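Local atomic coordinates of GTPase-activating protein skywalker (Drosophila melanogaster, PDB entry 5HJQ), a protein that acts as a GTPase-activating protein for Rab35 in synaptic vesicle protein turnover and binds phosphoinositides through its TBC domain. Residues L79-L88 with V97-P107. Numbering follows the deposited sequence.
Sequences LRSYTEIQQL and VKNILRENSWP. With I3P (D-myo-inositol-1,4,5-triphosphate), chain B.
The helical segments 82-88 and 97-103 run nearly antiparallel, at 153°, their axes approaching to 10.7 Å, so that the chain entering the first, with Leu-79 and Arg-80, lies beside the chain leaving the second at Asn-104 and Trp-106. Two side chains grip the backbone of Arg-80. Asn-104 OD1 accepts from Arg-80 N at 2.7 Å in a nearly straight bond, while its ND2 donates to Ile-100 O, which also receives Asn-104 N; an amide suits this place because it accepts and donates at once, and the two bonds fix its rotation. Trp-106 NE1 donates to Arg-80 O at 2.8 Å, close to the indole plane, so the one N-H of this buried ring is satisfied. The Arg-80 side chain, bent at chi2 and chi3, lays one guanidinium face over Ile-100 CD1 while NE makes a salt bridge with Glu-84 OE1. Glu-84 OE2 accepts from the hydroxyl of the N-cap residue Ser-81. Branched Ile-85, Val-97 and Ile-100 fill the space between the helices: Ile-85 CG2, anti to the backbone N, meets Val-97 CG2 at 3.8 Å, whereas its CD1 reaches Trp-106 CZ2. Leu-88 CD1 meets Ile-100 CD1 at 3.5 Å, and at the other end Leu-79 CD1 touches Pro-107 CD, tip to tip. Segment 97-103 sends Lys-98 and Arg-102, basic chains long enough to reach a phosphate, to the 5-phosphate of the inositol trisphosphate, NZ to O51 and NH2 to O53. Lys-300, Arg-304 and Arg-358 also bind the ligand. This antiparallel helical hairpin of the all-helical TBC domain supplies two basic residues to the phosphoinositide pocket.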
loop_
_atom_site.group_PDB
_atom_site.type_symbol
_atom_site.label_atom_id
_atom_site.label_comp_id
_atom_site.label_asym_id
_atom_site.label_seq_id
_atom_site.Cartn_x
_atom_site.Cartn_y
_atom_site.Cartn_z
ATOM N N LEU A 79 7.142 -16.174 -18.082
ATOM C CA LEU A 79 7.120 -15.620 -16.734
ATOM C C LEU A 79 7.475 -16.682 -15.698
ATOM O O LEU A 79 7.325 -17.878 -15.947
ATOM C CB LEU A 79 5.746 -15.018 -16.432
ATOM C CG LEU A 79 5.313 -13.888 -17.372
ATOM C CD1 LEU A 79 3.949 -13.337 -16.987
ATOM C CD2 LEU A 79 6.350 -12.781 -17.387
ATOM N N ARG A 80 7.957 -16.239 -14.540
ATOM C CA ARG A 80 8.323 -17.153 -13.463
ATOM C C ARG A 80 7.069 -17.749 -12.828
ATOM O O ARG A 80 5.971 -17.217 -12.994
ATOM C CB ARG A 80 9.170 -16.434 -12.410
ATOM C CG ARG A 80 10.595 -16.127 -12.858
ATOM C CD ARG A 80 11.332 -17.397 -13.256
ATOM N NE ARG A 80 12.362 -17.769 -12.289
ATOM C CZ ARG A 80 13.602 -17.289 -12.291
ATOM N NH1 ARG A 80 13.982 -16.422 -13.220
ATOM N NH2 ARG A 80 14.467 -17.686 -11.366
ATOM N N SER A 81 7.229 -18.852 -12.101
ATOM C CA SER A 81 6.087 -19.537 -11.500
ATOM C C SER A 81 6.193 -19.580 -9.979
ATOM O O SER A 81 7.263 -19.348 -9.414
ATOM C CB SER A 81 5.961 -20.962 -12.049
ATOM O OG SER A 81 6.872 -21.837 -11.407
ATOM N N TYR A 82 5.077 -19.894 -9.325
ATOM C CA TYR A 82 5.018 -19.934 -7.866
ATOM C C TYR A 82 6.016 -20.906 -7.246
ATOM O O TYR A 82 6.752 -20.548 -6.327
ATOM C CB TYR A 82 3.610 -20.303 -7.396
ATOM C CG TYR A 82 3.562 -20.647 -5.925
ATOM C CD1 TYR A 82 3.735 -19.664 -4.960
ATOM C CD2 TYR A 82 3.371 -21.956 -5.501
ATOM C CE1 TYR A 82 3.704 -19.972 -3.611
ATOM C CE2 TYR A 82 3.339 -22.275 -4.154
ATOM C CZ TYR A 82 3.506 -21.279 -3.215
ATOM O OH TYR A 82 3.477 -21.590 -1.875
ATOM N N THR A 83 6.027 -22.138 -7.746
ATOM C CA THR A 83 6.855 -23.189 -7.169
ATOM C C THR A 83 8.340 -22.874 -7.312
ATOM O O THR A 83 9.136 -23.217 -6.437
ATOM C CB THR A 83 6.557 -24.559 -7.813
ATOM O OG1 THR A 83 6.931 -24.537 -9.196
ATOM C CG2 THR A 83 5.076 -24.883 -7.700
ATOM N N GLU A 84 8.706 -22.224 -8.413
ATOM C CA GLU A 84 10.081 -21.779 -8.617
ATOM C C GLU A 84 10.518 -20.865 -7.480
ATOM O O GLU A 84 11.557 -21.079 -6.856
ATOM C CB GLU A 84 10.231 -21.044 -9.951
ATOM C CG GLU A 84 10.015 -21.899 -11.184
ATOM C CD GLU A 84 10.171 -21.105 -12.472
ATOM O OE1 GLU A 84 11.259 -20.530 -12.689
ATOM O OE2 GLU A 84 9.202 -21.048 -13.261
ATOM N N ILE A 85 9.700 -19.851 -7.215
ATOM C CA ILE A 85 9.988 -18.854 -6.192
ATOM C C ILE A 85 9.987 -19.453 -4.784
ATOM O O ILE A 85 10.830 -19.103 -3.953
ATOM C CB ILE A 85 8.975 -17.691 -6.262
ATOM C CG1 ILE A 85 9.093 -16.977 -7.611
ATOM C CG2 ILE A 85 9.195 -16.705 -5.126
ATOM C CD1 ILE A 85 7.920 -16.083 -7.941
ATOM N N GLN A 86 9.048 -20.360 -4.522
ATOM C CA GLN A 86 8.970 -21.024 -3.222
ATOM C C GLN A 86 10.250 -21.799 -2.926
ATOM O O GLN A 86 10.717 -21.841 -1.786
ATOM C CB GLN A 86 7.768 -21.967 -3.159
ATOM C CG GLN A 86 7.560 -22.596 -1.791
ATOM C CD GLN A 86 6.780 -23.895 -1.857
ATOM O OE1 GLN A 86 6.480 -24.401 -2.940
ATOM N NE2 GLN A 86 6.449 -24.445 -0.692
ATOM N N GLN A 87 10.809 -22.415 -3.963
ATOM C CA GLN A 87 12.078 -23.121 -3.844
ATOM C C GLN A 87 13.184 -22.156 -3.440
ATOM O O GLN A 87 13.865 -22.363 -2.435
ATOM C CB GLN A 87 12.433 -23.810 -5.160
ATOM C CG GLN A 87 13.845 -24.366 -5.204
ATOM C CD GLN A 87 14.232 -24.863 -6.584
ATOM O OE1 GLN A 87 14.805 -25.944 -6.728
ATOM N NE2 GLN A 87 13.918 -24.074 -7.606
ATOM N N LEU A 88 13.345 -21.101 -4.233
ATOM C CA LEU A 88 14.330 -20.059 -3.968
ATOM C C LEU A 88 14.167 -19.501 -2.560
ATOM O O LEU A 88 15.148 -19.198 -1.883
ATOM C CB LEU A 88 14.204 -18.927 -4.991
ATOM C CG LEU A 88 14.351 -19.286 -6.472
ATOM C CD1 LEU A 88 13.968 -18.105 -7.333
ATOM C CD2 LEU A 88 15.763 -19.735 -6.793
ATOM N N VAL A 97 14.450 -13.587 -5.372
ATOM C CA VAL A 97 13.000 -13.465 -5.288
ATOM C C VAL A 97 12.576 -12.006 -5.438
ATOM O O VAL A 97 11.656 -11.693 -6.200
ATOM C CB VAL A 97 12.459 -14.026 -3.958
ATOM C CG1 VAL A 97 11.009 -13.619 -3.752
ATOM C CG2 VAL A 97 12.602 -15.542 -3.924
ATOM N N LYS A 98 13.263 -11.121 -4.717
ATOM C CA LYS A 98 12.992 -9.687 -4.782
ATOM C C LYS A 98 13.046 -9.182 -6.217
ATOM O O LYS A 98 12.177 -8.427 -6.650
ATOM C CB LYS A 98 13.988 -8.904 -3.918
ATOM C CG LYS A 98 13.829 -7.392 -4.020
ATOM C CD LYS A 98 14.785 -6.650 -3.092
ATOM C CE LYS A 98 16.226 -6.768 -3.561
ATOM N NZ LYS A 98 17.137 -5.934 -2.728
ATOM N N ASN A 99 14.065 -9.616 -6.953
ATOM C CA ASN A 99 14.253 -9.172 -8.328
ATOM C C ASN A 99 13.249 -9.791 -9.291
ATOM O O ASN A 99 12.834 -9.151 -10.252
ATOM C CB ASN A 99 15.680 -9.473 -8.790
ATOM C CG ASN A 99 16.676 -8.429 -8.310
ATOM O OD1 ASN A 99 16.795 -7.355 -8.900
ATOM N ND2 ASN A 99 17.393 -8.739 -7.235
ATOM N N ILE A 100 12.854 -11.032 -9.030
ATOM C CA ILE A 100 11.829 -11.681 -9.841
ATOM C C ILE A 100 10.510 -10.935 -9.695
ATOM O O ILE A 100 9.825 -10.659 -10.682
ATOM C CB ILE A 100 11.637 -13.157 -9.446
ATOM C CG1 ILE A 100 12.837 -13.987 -9.903
ATOM C CG2 ILE A 100 10.352 -13.715 -10.042
ATOM C CD1 ILE A 100 12.964 -15.303 -9.195
ATOM N N LEU A 101 10.169 -10.600 -8.456
ATOM C CA LEU A 101 8.946 -9.863 -8.166
ATOM C C LEU A 101 8.939 -8.496 -8.846
ATOM O O LEU A 101 7.894 -8.026 -9.299
ATOM C CB LEU A 101 8.773 -9.699 -6.658
ATOM C CG LEU A 101 8.480 -10.986 -5.885
ATOM C CD1 LEU A 101 8.748 -10.782 -4.408
ATOM C CD2 LEU A 101 7.043 -11.452 -6.114
ATOM N N ARG A 102 10.111 -7.870 -8.923
ATOM C CA ARG A 102 10.235 -6.559 -9.552
ATOM C C ARG A 102 10.045 -6.614 -11.067
ATOM O O ARG A 102 9.464 -5.704 -11.657
ATOM C CB ARG A 102 11.597 -5.930 -9.229
ATOM C CG ARG A 102 11.780 -5.524 -7.773
ATOM C CD ARG A 102 13.139 -4.872 -7.547
ATOM N NE ARG A 102 13.364 -4.525 -6.146
ATOM C CZ ARG A 102 14.444 -3.892 -5.698
ATOM N NH1 ARG A 102 15.400 -3.534 -6.543
ATOM N NH2 ARG A 102 14.566 -3.609 -4.408
ATOM N N GLU A 103 10.524 -7.687 -11.695
ATOM C CA GLU A 103 10.565 -7.744 -13.157
ATOM C C GLU A 103 9.463 -8.588 -13.798
ATOM O O GLU A 103 9.079 -8.334 -14.944
ATOM C CB GLU A 103 11.927 -8.254 -13.620
ATOM C CG GLU A 103 13.095 -7.644 -12.872
ATOM C CD GLU A 103 14.169 -7.105 -13.801
ATOM O OE1 GLU A 103 13.833 -6.786 -14.963
ATOM O OE2 GLU A 103 15.338 -6.977 -13.370
ATOM N N ASN A 104 8.951 -9.574 -13.068
ATOM C CA ASN A 104 7.870 -10.400 -13.594
ATOM C C ASN A 104 6.513 -9.724 -13.436
ATOM O O ASN A 104 5.988 -9.601 -12.326
ATOM C CB ASN A 104 7.853 -11.772 -12.920
ATOM C CG ASN A 104 8.920 -12.705 -13.463
ATOM O OD1 ASN A 104 8.627 -13.645 -14.211
ATOM N ND2 ASN A 104 10.167 -12.450 -13.091
ATOM N N SER A 105 5.950 -9.290 -14.558
ATOM C CA SER A 105 4.654 -8.628 -14.560
ATOM C C SER A 105 3.526 -9.613 -14.854
ATOM O O SER A 105 2.913 -9.566 -15.922
ATOM C CB SER A 105 4.641 -7.493 -15.586
ATOM O OG SER A 105 3.401 -6.811 -15.577
ATOM N N TRP A 106 3.266 -10.507 -13.902
ATOM C CA TRP A 106 2.161 -11.451 -14.015
ATOM C C TRP A 106 0.855 -10.704 -14.245
ATOM O O TRP A 106 0.592 -9.697 -13.588
ATOM C CB TRP A 106 2.051 -12.316 -12.760
ATOM C CG TRP A 106 3.267 -13.140 -12.476
ATOM C CD1 TRP A 106 3.672 -14.259 -13.141
ATOM C CD2 TRP A 106 4.229 -12.921 -11.437
ATOM N NE1 TRP A 106 4.829 -14.748 -12.586
ATOM C CE2 TRP A 106 5.192 -13.943 -11.538
ATOM C CE3 TRP A 106 4.366 -11.963 -10.429
ATOM C CZ2 TRP A 106 6.279 -14.033 -10.672
ATOM C CZ3 TRP A 106 5.451 -12.051 -9.573
ATOM C CH2 TRP A 106 6.391 -13.079 -9.699
ATOM N N PRO A 107 0.038 -11.188 -15.193
ATOM C CA PRO A 107 -1.232 -10.539 -15.532
ATOM C C PRO A 107 -2.174 -10.461 -14.335
ATOM O O PRO A 107 -1.957 -11.133 -13.328
ATOM C CB PRO A 107 -1.809 -11.442 -16.628
ATOM C CG PRO A 107 -0.623 -12.142 -17.204
ATOM C CD PRO A 107 0.306 -12.355 -16.050
HETATM C C1 I3P B . 20.504 0.460 -1.798
HETATM C C2 I3P B . 21.690 -0.179 -1.097
HETATM C C3 I3P B . 21.302 -0.837 0.229
HETATM C C4 I3P B . 19.883 -1.393 0.350
HETATM C C5 I3P B . 18.892 -1.163 -0.787
HETATM C C6 I3P B . 19.499 -0.612 -2.085
HETATM O O1 I3P B . 20.869 1.069 -3.050
HETATM O O2 I3P B . 22.231 -1.157 -1.935
HETATM O O3 I3P B . 22.212 -1.903 0.484
HETATM O O4 I3P B . 19.311 -0.835 1.549
HETATM O O5 I3P B . 18.253 -2.384 -1.073
HETATM O O6 I3P B . 18.472 -0.062 -2.903
HETATM P P1 I3P B . 22.322 1.715 -3.285
HETATM O O11 I3P B . 23.340 0.636 -3.400
HETATM O O12 I3P B . 22.300 2.498 -4.578
HETATM O O13 I3P B . 22.682 2.670 -2.131
HETATM P P4 I3P B . 19.037 -1.826 2.784
HETATM O O41 I3P B . 19.583 -3.195 2.457
HETATM O O42 I3P B . 17.529 -1.916 3.026
HETATM O O43 I3P B . 19.731 -1.275 4.052
HETATM P P5 I3P B . 16.813 -2.375 -1.710
HETATM O O51 I3P B . 16.211 -3.727 -1.591
HETATM O O52 I3P B . 15.943 -1.384 -0.981
HETATM O O53 I3P B . 16.888 -1.998 -3.167
#